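Local structure of UDP-L-Rhamnose Synthase (Acanthamoeba polyphaga mimivirus, 7JID) at residues F145-M150 with N159-M164; P165-I168 with R173-I176; T217-V222 with K266-Y271. The protein makes UDP-L-rhamnose, probably by epimerising and reducing a UDP-4-keto-6-deoxy sugar with NADPH held by its Rossmann-type domain. All blocks are in the same frame, centred on the assembly; numbering follows the deposited sequence.

Contact 1: F145-M150 with N159-M164. With AWU ([[(2~{R},3~{S},4~{R},5~{R})-5-[2,4-bis(oxidanylidene)pyrimidin-1-yl]-3,4-bis(oxidanyl)oxolan-2-yl]methoxy-oxidanyl-phosphoryl] [(2~{R},3~{R},4~{R},5~{R},6~{S})-6-methyl-3,4,5-tris(oxidanyl)oxan-2-yl] hydrogen phosphate), chain C.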
loop_
_atom_site.group_PDB
_atom_site.type_symbol
_atom_site.label_atom_id
_atom_site.label_comp_id
_atom_site.label_asym_id
_atom_site.label_seq_id
_atom_site.Cartn_x
_atom_site.Cartn_y
_atom_site.Cartn_z
ATOM N N PHE A 145 -2.011 -6.951 0.910
ATOM C CA PHE A 145 -2.633 -5.781 1.556
ATOM C C PHE A 145 -3.833 -5.308 0.760
ATOM O O PHE A 145 -4.809 -4.910 1.354
ATOM C CB PHE A 145 -1.607 -4.677 1.795
ATOM C CG PHE A 145 -0.650 -5.050 2.904
ATOM C CD1 PHE A 145 -1.110 -5.138 4.209
ATOM C CD2 PHE A 145 0.652 -5.440 2.637
ATOM C CE1 PHE A 145 -0.266 -5.525 5.234
ATOM C CE2 PHE A 145 1.508 -5.786 3.667
ATOM C CZ PHE A 145 1.033 -5.848 4.959
ATOM N N THR A 146 -3.779 -5.291 -0.577
ATOM C CA THR A 146 -4.990 -4.902 -1.342
ATOM C C THR A 146 -6.156 -5.827 -0.977
ATOM O O THR A 146 -7.309 -5.355 -0.778
ATOM C CB THR A 146 -4.741 -4.900 -2.842
ATOM O OG1 THR A 146 -3.573 -4.085 -2.971
ATOM C CG2 THR A 146 -5.926 -4.358 -3.595
ATOM N N ASP A 147 -5.879 -7.094 -0.812
ATOM C CA ASP A 147 -6.938 -8.072 -0.531
ATOM C C ASP A 147 -7.540 -7.757 0.842
ATOM O O ASP A 147 -8.755 -7.771 0.962
ATOM C CB ASP A 147 -6.388 -9.487 -0.546
ATOM C CG ASP A 147 -7.475 -10.510 -0.292
ATOM O OD1 ASP A 147 -8.049 -10.980 -1.281
ATOM O OD2 ASP A 147 -7.625 -10.924 0.882
ATOM N N ARG A 148 -6.706 -7.487 1.831
ATOM C CA ARG A 148 -7.209 -7.142 3.171
ATOM C C ARG A 148 -8.038 -5.860 3.056
ATOM O O ARG A 148 -9.117 -5.783 3.668
ATOM C CB ARG A 148 -6.024 -6.972 4.109
ATOM C CG ARG A 148 -5.253 -8.265 4.301
ATOM C CD ARG A 148 -4.113 -8.109 5.261
ATOM N NE ARG A 148 -4.621 -8.014 6.624
ATOM C CZ ARG A 148 -3.824 -7.905 7.670
ATOM N NH1 ARG A 148 -2.516 -7.865 7.506
ATOM N NH2 ARG A 148 -4.338 -7.828 8.888
ATOM N N LEU A 149 -7.532 -4.851 2.346
ATOM C CA LEU A 149 -8.223 -3.543 2.281
ATOM C C LEU A 149 -9.585 -3.724 1.630
ATOM O O LEU A 149 -10.573 -3.046 2.037
ATOM C CB LEU A 149 -7.364 -2.516 1.536
ATOM C CG LEU A 149 -6.159 -2.037 2.337
ATOM C CD1 LEU A 149 -5.131 -1.377 1.431
ATOM C CD2 LEU A 149 -6.615 -1.081 3.424
ATOM N N MET A 150 -9.712 -4.684 0.723
ATOM C CA MET A 150 -11.014 -4.903 0.028
ATOM C C MET A 150 -12.071 -5.432 1.000
ATOM O O MET A 150 -13.271 -5.219 0.730
ATOM C CB MET A 150 -10.886 -5.824 -1.179
ATOM C CG MET A 150 -10.146 -5.192 -2.324
ATOM S SD MET A 150 -11.007 -3.727 -3.012
ATOM C CE MET A 150 -9.788 -3.207 -4.227
ATOM N N ASN A 159 -14.528 -9.045 -4.617
ATOM C CA ASN A 159 -13.067 -9.290 -4.635
ATOM C C ASN A 159 -12.831 -10.751 -5.032
ATOM O O ASN A 159 -12.970 -11.627 -4.193
ATOM C CB ASN A 159 -12.469 -8.840 -3.314
ATOM C CG ASN A 159 -11.058 -9.344 -3.122
ATOM O OD1 ASN A 159 -10.272 -9.275 -4.060
ATOM N ND2 ASN A 159 -10.750 -9.740 -1.905
ATOM N N LEU A 160 -12.418 -10.985 -6.255
ATOM C CA LEU A 160 -12.255 -12.365 -6.772
ATOM C C LEU A 160 -10.762 -12.734 -6.768
ATOM O O LEU A 160 -9.943 -12.012 -7.358
ATOM C CB LEU A 160 -12.825 -12.520 -8.181
ATOM C CG LEU A 160 -14.326 -12.256 -8.273
ATOM C CD1 LEU A 160 -14.795 -12.431 -9.693
ATOM C CD2 LEU A 160 -15.121 -13.103 -7.281
ATOM N N ARG A 161 -10.402 -13.758 -6.006
ATOM C CA ARG A 161 -9.006 -14.248 -5.990
ATOM C C ARG A 161 -8.758 -15.338 -7.033
ATOM O O ARG A 161 -9.088 -16.531 -6.835
ATOM C CB ARG A 161 -8.725 -14.755 -4.575
ATOM C CG ARG A 161 -8.794 -13.722 -3.474
ATOM C CD ARG A 161 -8.422 -14.461 -2.216
ATOM N NE ARG A 161 -8.503 -13.722 -0.994
ATOM C CZ ARG A 161 -8.713 -14.257 0.204
ATOM N NH1 ARG A 161 -9.012 -15.544 0.314
ATOM N NH2 ARG A 161 -8.675 -13.470 1.266
ATOM N N ILE A 162 -8.226 -14.957 -8.205
ATOM C CA ILE A 162 -7.814 -15.955 -9.227
ATOM C C ILE A 162 -6.351 -16.323 -8.950
ATOM O O ILE A 162 -5.638 -15.532 -8.309
ATOM C CB ILE A 162 -8.034 -15.460 -10.660
ATOM C CG1 ILE A 162 -7.252 -14.172 -10.934
ATOM C CG2 ILE A 162 -9.527 -15.336 -10.932
ATOM C CD1 ILE A 162 -7.016 -13.960 -12.418
ATOM N N ARG A 163 -5.953 -17.444 -9.484
ATOM C CA ARG A 163 -4.524 -17.812 -9.500
ATOM C C ARG A 163 -4.156 -18.422 -10.826
ATOM O O ARG A 163 -4.957 -19.202 -11.385
ATOM C CB ARG A 163 -4.198 -18.810 -8.401
ATOM C CG ARG A 163 -4.499 -18.295 -7.013
ATOM C CD ARG A 163 -4.017 -19.239 -5.917
ATOM N NE ARG A 163 -2.559 -19.263 -5.847
ATOM C CZ ARG A 163 -1.755 -20.322 -5.932
ATOM N NH1 ARG A 163 -2.202 -21.496 -6.321
ATOM N NH2 ARG A 163 -0.465 -20.175 -5.755
ATOM N N MET A 164 -2.909 -18.235 -11.231
ATOM C CA MET A 164 -2.311 -18.996 -12.361
ATOM C C MET A 164 -3.335 -19.171 -13.483
ATOM O O MET A 164 -3.629 -20.286 -13.966
ATOM C CB MET A 164 -1.847 -20.364 -11.870
ATOM C CG MET A 164 -0.843 -20.181 -10.736
ATOM S SD MET A 164 -0.397 -21.704 -9.932
ATOM C CE MET A 164 1.020 -21.161 -8.984
HETATM P PA AWU C . 5.579 -17.109 -13.627
HETATM O O1A AWU C . 6.803 -16.516 -13.038
HETATM O O2A AWU C . 5.526 -17.307 -15.132
HETATM O O3A AWU C . 4.180 -16.292 -13.444
HETATM P PB AWU C . 3.819 -15.201 -12.261
HETATM O O1B AWU C . 4.093 -15.687 -10.817
HETATM O O2B AWU C . 4.371 -13.827 -12.701
HETATM O O3B AWU C . 2.230 -15.248 -12.437
HETATM C "C5'" AWU C . -0.278 -12.910 -11.260
HETATM O "O5'" AWU C . 0.589 -13.654 -12.094
HETATM C "C4'" AWU C . -1.366 -13.820 -10.717
HETATM O "O4'" AWU C . -2.176 -13.150 -9.723
HETATM C "C3'" AWU C . -0.724 -15.007 -10.078
HETATM O "O3'" AWU C . -1.725 -15.964 -9.849
HETATM C "C2'" AWU C . 0.291 -15.700 -10.981
HETATM C "C1'" AWU C . 1.227 -14.750 -11.587
HETATM N N1 AWU C . 8.002 -21.681 -13.208
HETATM C C2 AWU C . 8.735 -22.813 -13.523
HETATM O O2 AWU C . 8.240 -23.945 -13.345
HETATM N N3 AWU C . 9.941 -22.652 -14.154
HETATM C C4 AWU C . 10.499 -21.426 -14.339
HETATM O O4 AWU C . 11.623 -21.366 -14.961
HETATM C C5 AWU C . 9.751 -20.287 -14.039
HETATM C C6 AWU C . 8.538 -20.418 -13.370
HETATM C C1C AWU C . 6.675 -21.805 -12.541
HETATM C C2C AWU C . 6.448 -20.948 -11.295
HETATM C C3C AWU C . 4.911 -20.755 -11.321
HETATM C C4C AWU C . 4.641 -20.747 -12.792
HETATM C C5C AWU C . 4.301 -19.396 -13.384
HETATM C "C6'" AWU C . -0.829 -11.808 -12.163
HETATM O "O2'" AWU C . -0.412 -16.239 -12.081
HETATM O O2C AWU C . 6.860 -21.676 -10.166
HETATM O O3C AWU C . 4.250 -21.894 -10.798
HETATM O O4C AWU C . 5.811 -21.185 -13.471
HETATM O O5C AWU C . 5.326 -18.483 -12.927
HETATM O O HOH W 1 -7.599 -10.196 -3.887
#

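Contact 2: P165-I168 with R173-I176. With AWU ([[(2~{R},3~{S},4~{R},5~{R})-5-[2,4-bis(oxidanylidene)pyrimidin-1-yl]-3,4-bis(oxidanyl)oxolan-2-yl]methoxy-oxidanyl-phosphoryl] [(2~{R},3~{R},4~{R},5~{R},6~{S})-6-methyl-3,4,5-tris(oxidanyl)oxan-2-yl] hydrogen phosphate), chain C.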
loop_
_atom_site.group_PDB
_atom_site.type_symbol
_atom_site.label_atom_id
_atom_site.label_comp_id
_atom_site.label_asym_id
_atom_site.label_seq_id
_atom_site.Cartn_x
_atom_site.Cartn_y
_atom_site.Cartn_z
ATOM N N PRO A 165 -3.920 -18.055 -13.983
ATOM C CA PRO A 165 -4.992 -18.176 -14.954
ATOM C C PRO A 165 -4.587 -18.856 -16.266
ATOM O O PRO A 165 -3.463 -18.657 -16.751
ATOM C CB PRO A 165 -5.402 -16.736 -15.261
ATOM C CG PRO A 165 -4.295 -15.881 -14.730
ATOM C CD PRO A 165 -3.664 -16.667 -13.579
ATOM N N ILE A 166 -5.490 -19.708 -16.776
ATOM C CA ILE A 166 -5.306 -20.563 -17.980
ATOM C C ILE A 166 -6.390 -20.230 -19.008
ATOM O O ILE A 166 -7.522 -20.000 -18.596
ATOM C CB ILE A 166 -5.385 -22.035 -17.580
ATOM C CG1 ILE A 166 -4.200 -22.470 -16.708
ATOM C CG2 ILE A 166 -5.523 -22.947 -18.798
ATOM C CD1 ILE A 166 -4.490 -23.701 -15.904
ATOM N N THR A 167 -6.012 -20.110 -20.264
ATOM C CA THR A 167 -6.979 -20.072 -21.383
ATOM C C THR A 167 -6.682 -21.208 -22.351
ATOM O O THR A 167 -5.509 -21.645 -22.426
ATOM C CB THR A 167 -6.950 -18.707 -22.079
ATOM O OG1 THR A 167 -5.601 -18.435 -22.485
ATOM C CG2 THR A 167 -7.520 -17.616 -21.195
ATOM N N ILE A 168 -7.709 -21.649 -23.065
ATOM C CA ILE A 168 -7.593 -22.632 -24.176
ATOM C C ILE A 168 -6.693 -22.002 -25.237
ATOM O O ILE A 168 -5.722 -22.640 -25.652
ATOM C CB ILE A 168 -8.979 -22.993 -24.733
ATOM C CG1 ILE A 168 -9.864 -23.667 -23.683
ATOM C CG2 ILE A 168 -8.815 -23.811 -26.006
ATOM C CD1 ILE A 168 -11.363 -23.557 -23.969
ATOM N N ARG A 173 0.578 -14.640 -21.385
ATOM C CA ARG A 173 0.086 -14.499 -19.993
ATOM C C ARG A 173 -0.476 -15.828 -19.442
ATOM O O ARG A 173 -0.563 -15.963 -18.191
ATOM C CB ARG A 173 -0.994 -13.410 -19.928
ATOM C CG ARG A 173 -0.548 -11.990 -20.288
ATOM C CD ARG A 173 0.163 -11.219 -19.175
ATOM N NE ARG A 173 1.580 -11.570 -19.070
ATOM C CZ ARG A 173 2.527 -11.216 -19.939
ATOM N NH1 ARG A 173 2.224 -10.487 -21.001
ATOM N NH2 ARG A 173 3.790 -11.575 -19.745
ATOM N N SER A 174 -0.892 -16.755 -20.310
ATOM C CA SER A 174 -1.583 -18.008 -19.925
ATOM C C SER A 174 -0.604 -18.986 -19.268
ATOM O O SER A 174 0.487 -19.231 -19.787
ATOM C CB SER A 174 -2.272 -18.656 -21.076
ATOM O OG SER A 174 -2.833 -19.892 -20.689
ATOM N N PHE A 175 -0.975 -19.528 -18.116
ATOM C CA PHE A 175 -0.074 -20.403 -17.318
ATOM C C PHE A 175 0.458 -21.548 -18.189
ATOM O O PHE A 175 1.639 -21.869 -18.074
ATOM C CB PHE A 175 -0.832 -20.916 -16.092
ATOM C CG PHE A 175 -0.075 -21.855 -15.204
ATOM C CD1 PHE A 175 0.653 -21.360 -14.132
ATOM C CD2 PHE A 175 -0.148 -23.226 -15.417
ATOM C CE1 PHE A 175 1.292 -22.252 -13.284
ATOM C CE2 PHE A 175 0.546 -24.113 -14.593
ATOM C CZ PHE A 175 1.254 -23.612 -13.534
ATOM N N ILE A 176 -0.384 -22.210 -18.979
ATOM C CA ILE A 176 0.040 -23.377 -19.798
ATOM C C ILE A 176 1.044 -22.889 -20.843
ATOM O O ILE A 176 2.114 -23.542 -20.977
ATOM C CB ILE A 176 -1.152 -24.105 -20.424
ATOM C CG1 ILE A 176 -2.022 -24.740 -19.338
ATOM C CG2 ILE A 176 -0.676 -25.106 -21.462
ATOM C CD1 ILE A 176 -3.143 -25.624 -19.847
HETATM P PA AWU C . 5.579 -17.109 -13.627
HETATM O O1A AWU C . 6.803 -16.516 -13.038
HETATM O O2A AWU C . 5.526 -17.307 -15.132
HETATM O O3A AWU C . 4.180 -16.292 -13.444
HETATM P PB AWU C . 3.819 -15.201 -12.261
HETATM O O1B AWU C . 4.093 -15.687 -10.817
HETATM O O2B AWU C . 4.371 -13.827 -12.701
HETATM O O3B AWU C . 2.230 -15.248 -12.437
HETATM C "C5'" AWU C . -0.278 -12.910 -11.260
HETATM O "O5'" AWU C . 0.589 -13.654 -12.094
HETATM C "C4'" AWU C . -1.366 -13.820 -10.717
HETATM O "O4'" AWU C . -2.176 -13.150 -9.723
HETATM C "C3'" AWU C . -0.724 -15.007 -10.078
HETATM O "O3'" AWU C . -1.725 -15.964 -9.849
HETATM C "C2'" AWU C . 0.291 -15.700 -10.981
HETATM C "C1'" AWU C . 1.227 -14.750 -11.587
HETATM N N1 AWU C . 8.002 -21.681 -13.208
HETATM C C2 AWU C . 8.735 -22.813 -13.523
HETATM O O2 AWU C . 8.240 -23.945 -13.345
HETATM N N3 AWU C . 9.941 -22.652 -14.154
HETATM C C4 AWU C . 10.499 -21.426 -14.339
HETATM O O4 AWU C . 11.623 -21.366 -14.961
HETATM C C5 AWU C . 9.751 -20.287 -14.039
HETATM C C6 AWU C . 8.538 -20.418 -13.370
HETATM C C1C AWU C . 6.675 -21.805 -12.541
HETATM C C2C AWU C . 6.448 -20.948 -11.295
HETATM C C3C AWU C . 4.911 -20.755 -11.321
HETATM C C4C AWU C . 4.641 -20.747 -12.792
HETATM C C5C AWU C . 4.301 -19.396 -13.384
HETATM C "C6'" AWU C . -0.829 -11.808 -12.163
HETATM O "O2'" AWU C . -0.412 -16.239 -12.081
HETATM O O2C AWU C . 6.860 -21.676 -10.166
HETATM O O3C AWU C . 4.250 -21.894 -10.798
HETATM O O4C AWU C . 5.811 -21.185 -13.471
HETATM O O5C AWU C . 5.326 -18.483 -12.927
HETATM O O HOH W 2 -1.224 -17.075 -15.878
HETATM O O HOH W 3 -2.607 -21.672 -22.589
#

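Contact 3: T217-V222 with K266-Y271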
loop_
_atom_site.group_PDB
_atom_site.type_symbol
_atom_site.label_atom_id
_atom_site.label_comp_id
_atom_site.label_asym_id
_atom_site.label_seq_id
_atom_site.Cartn_x
_atom_site.Cartn_y
_atom_site.Cartn_z
ATOM N N THR A 217 -10.807 -19.961 -7.957
ATOM C CA THR A 217 -10.096 -21.030 -8.684
ATOM C C THR A 217 -11.045 -22.218 -8.898
ATOM O O THR A 217 -12.008 -22.395 -8.122
ATOM C CB THR A 217 -8.846 -21.450 -7.910
ATOM O OG1 THR A 217 -9.278 -21.709 -6.577
ATOM C CG2 THR A 217 -7.762 -20.387 -7.922
ATOM N N ASN A 218 -10.770 -23.059 -9.891
ATOM C CA ASN A 218 -11.510 -24.333 -10.066
ATOM C C ASN A 218 -11.251 -25.176 -8.827
ATOM O O ASN A 218 -10.159 -25.107 -8.233
ATOM C CB ASN A 218 -11.073 -25.117 -11.296
ATOM C CG ASN A 218 -11.403 -24.488 -12.640
ATOM O OD1 ASN A 218 -10.847 -23.457 -13.022
ATOM N ND2 ASN A 218 -12.337 -25.123 -13.342
ATOM N N PRO A 219 -12.259 -25.914 -8.355
ATOM C CA PRO A 219 -12.044 -26.755 -7.179
ATOM C C PRO A 219 -10.843 -27.700 -7.345
ATOM O O PRO A 219 -10.651 -28.260 -8.446
ATOM C CB PRO A 219 -13.356 -27.496 -7.029
ATOM C CG PRO A 219 -14.352 -26.500 -7.539
ATOM C CD PRO A 219 -13.683 -25.842 -8.759
ATOM N N GLY A 220 -10.085 -27.868 -6.261
ATOM C CA GLY A 220 -9.003 -28.856 -6.205
ATOM C C GLY A 220 -7.667 -28.342 -6.715
ATOM O O GLY A 220 -7.465 -27.134 -6.943
ATOM N N LEU A 221 -6.706 -29.255 -6.732
ATOM C CA LEU A 221 -5.286 -28.998 -7.030
ATOM C C LEU A 221 -4.831 -29.720 -8.270
ATOM O O LEU A 221 -5.259 -30.869 -8.504
ATOM C CB LEU A 221 -4.472 -29.494 -5.830
ATOM C CG LEU A 221 -4.640 -28.732 -4.526
ATOM C CD1 LEU A 221 -3.890 -29.464 -3.407
ATOM C CD2 LEU A 221 -4.192 -27.270 -4.674
ATOM N N VAL A 222 -3.963 -29.082 -9.027
ATOM C CA VAL A 222 -3.266 -29.695 -10.164
ATOM C C VAL A 222 -1.821 -29.244 -10.100
ATOM O O VAL A 222 -1.521 -28.120 -9.661
ATOM C CB VAL A 222 -3.925 -29.336 -11.505
ATOM C CG1 VAL A 222 -3.732 -27.859 -11.852
ATOM C CG2 VAL A 222 -3.475 -30.294 -12.590
ATOM N N LYS A 266 -17.122 -21.598 -0.614
ATOM C CA LYS A 266 -18.014 -20.429 -0.729
ATOM C C LYS A 266 -18.506 -20.309 -2.175
ATOM O O LYS A 266 -19.707 -20.141 -2.372
ATOM C CB LYS A 266 -17.332 -19.149 -0.257
ATOM C CG LYS A 266 -18.274 -17.952 -0.208
ATOM C CD LYS A 266 -17.553 -16.707 0.195
ATOM C CE LYS A 266 -18.473 -15.513 0.323
ATOM N NZ LYS A 266 -17.770 -14.288 0.752
ATOM N N LEU A 267 -17.609 -20.342 -3.167
ATOM C CA LEU A 267 -17.995 -20.239 -4.587
ATOM C C LEU A 267 -18.871 -21.454 -4.922
ATOM O O LEU A 267 -19.824 -21.285 -5.691
ATOM C CB LEU A 267 -16.757 -20.218 -5.480
ATOM C CG LEU A 267 -17.059 -19.993 -6.962
ATOM C CD1 LEU A 267 -17.705 -18.636 -7.201
ATOM C CD2 LEU A 267 -15.802 -20.176 -7.767
ATOM N N GLN A 268 -18.486 -22.655 -4.464
ATOM C CA GLN A 268 -19.225 -23.902 -4.827
ATOM C C GLN A 268 -20.672 -23.844 -4.322
ATOM O O GLN A 268 -21.510 -24.511 -4.962
ATOM C CB GLN A 268 -18.468 -25.125 -4.327
ATOM C CG GLN A 268 -17.199 -25.387 -5.131
ATOM C CD GLN A 268 -16.480 -26.618 -4.626
ATOM O OE1 GLN A 268 -15.379 -26.572 -4.046
ATOM N NE2 GLN A 268 -17.125 -27.752 -4.849
ATOM N N SER A 269 -20.938 -23.111 -3.233
ATOM C CA SER A 269 -22.297 -22.943 -2.649
ATOM C C SER A 269 -23.187 -22.223 -3.655
ATOM O O SER A 269 -24.409 -22.453 -3.619
ATOM C CB SER A 269 -22.287 -22.236 -1.339
ATOM O OG SER A 269 -21.935 -20.847 -1.480
ATOM N N LEU A 270 -22.605 -21.408 -4.534
ATOM C CA LEU A 270 -23.376 -20.598 -5.514
ATOM C C LEU A 270 -23.282 -21.208 -6.905
ATOM O O LEU A 270 -24.222 -21.022 -7.705
ATOM C CB LEU A 270 -22.851 -19.156 -5.490
ATOM C CG LEU A 270 -22.987 -18.404 -4.179
ATOM C CD1 LEU A 270 -22.527 -16.942 -4.365
ATOM C CD2 LEU A 270 -24.413 -18.464 -3.623
ATOM N N TYR A 271 -22.164 -21.849 -7.231
ATOM C CA TYR A 271 -21.870 -22.328 -8.595
ATOM C C TYR A 271 -21.343 -23.739 -8.461
ATOM O O TYR A 271 -20.138 -23.959 -8.544
ATOM C CB TYR A 271 -20.894 -21.378 -9.285
ATOM C CG TYR A 271 -21.494 -20.019 -9.479
ATOM C CD1 TYR A 271 -22.353 -19.759 -10.532
ATOM C CD2 TYR A 271 -21.194 -18.986 -8.607
ATOM C CE1 TYR A 271 -22.892 -18.501 -10.712
ATOM C CE2 TYR A 271 -21.758 -17.727 -8.751
ATOM C CZ TYR A 271 -22.620 -17.489 -9.799
ATOM O OH TYR A 271 -23.129 -16.225 -9.960
#

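Contact 1: F145-M150 with N159-M164
Asp147 and Arg161 meet in a buried, side-on salt bridge between helix 138-150 and strand 157-162, two neighbours in a beta-alpha-beta crossover of the Rossmann fold. The helix and strand run roughly antiparallel, the axes of their short segments 9.8 Å apart at closest approach. Arg161 puts NE on Asp147 OD1 at 2.8 Å and NH2 on Asp147 OD2, also at 2.8 Å. Both nitrogens come from the syn side, NE tilted 30° out of the carboxylate plane and NH2 less so, and the two flat groups are turned 36° from each other. The Asp147 carboxylate reaches the strand because CG stands anti to the backbone N (chi1 -179°).

OD1 of Asp147 has more to hold. Asn159 ND2 donates to it at 3.0 Å from above the carboxylate plane, on the face opposite Arg161 NE, and a water gives one hydrogen to this oxygen and another to Asn159 OD1. Beside this polar cluster, Met150 CB packs on Asn159 CB at 4.0 Å.

Further out, Asn159 ND2 also bonds Thr213 OG1, while Arg161 NH1 is taken by Asn215 OD1 and Thr127 O, which should fix the turn of the guanidinium. Past Arg161 the chain runs on into the ligand pocket, where Met164 N donates to O3' of the AWU rhamnose at 2.9 Å.

Contact 2: P165-I168 with R173-I176
The first turn of helix 175-181, one wall of the UDP-rhamnose pocket, is fastened to loop 165-168 through Phe175 N, which donates to Pro165 O at 3.0 Å in a nearly straight bond (165°). One residue earlier the Ser174 hydroxyl makes the second tie: Thr167 N points at Ser174 OG from 3.2 Å, with an N-H...O angle of 174°. The hydroxyl can reach the loop because OG is swung anti to the backbone N (chi1 176°). Its own proton goes to a water 2.6 Å from Ser174 OG, and that water in turn donates to Thr167 O. A second water links the carbonyls of Pro165 and Arg173, lying 2.7 Å from Arg173 O; Pro165 O therefore accepts from both a backbone N-H and a water.

Ser174 occupies the N-cap position, just before the helix, and its hydroxyl is turned to the loop that follows strand 157-162, accepting from Thr167 N. Between the two ties Ile166 wedges against the helix with both branches: CG1 lies 3.8 Å from Phe175 CB, and CG2 lies 3.7 Å from Ile176 CD1. Ile281 and Val284 of helix 277-287 also pack on Ile166, and Trp14 of helix 14-25 touches Pro165, Thr167 and Arg173. The polar end of Thr167 is engaged by Glu169 O, that of Arg173 by Ser68 O.

The ligand meets both segments. The Phe175 ring approaches the uridine ribose obliquely, its CE1 3.7 Å from AWU C4C, and also meets the ring of His224. At the rhamnose end, Pro165 CD rests 3.6 Å from the hydroxyl O2' of AWU.

Contact 3: T217-V222 with K266-Y271
The carbonyl oxygen of Leu267, a residue whose CD2 also brushes Thr217 O at 4.4 Å, takes two backbone donors from residues further along the chain: Tyr271 N, 2.9 Å from Leu267 O, and Leu270 N, 3.0 Å from it. Across to loop 217-222 there is no hydrogen bond; the contact is van der Waals packing, centred on Pro219 and Gln268. The pyrrolidine ring meets the end of the glutamine, with Pro219 CG 3.6 Å from Gln268 CD and Pro219 CB 3.7 Å from Gln268 OE1. The amide arrives there because Gln268 CG is anti to the carbonyl carbon (chi1 -72°) and the chain runs extended beyond it. Its OE1 is held by Thr264 OG1, just ahead of the helix, which should limit how the amide can turn against the proline. Leu267 also packs on Met198 of helix 195-207, and Asn218, next to Pro219, bonds through its amide to Ile194 N, Gln197 OE1 and Pro275 O. The arrangement is peripheral packing on a Rossmann fold: the loop leaving the edge strand 212-215 of the parallel sheet rests against a short helix from the C-terminal part of the chain.

Contacts 1 and 2 follow each other along the chain, with centres 19 Å apart, and both touch the bound UDP-rhamnose: residues 159-164 bring Met164 to the rhamnose, and 165-168 with 173-176 continue along it to the uridine ribose. They join directly where Met164 CB packs on Phe175 CD1 at 3.5 Å. Contact 3 lies to one side of this path. Its centre is 16 Å from that of contact 1, which it meets through Thr217 CG2, 3.8 Å from Arg163 N. Contacts 2 and 3 do not touch, their nearest atoms being about 6 Å apart. The Thr217 side chain stays about 8 Å from the ligand, behind the residues that line the pocket.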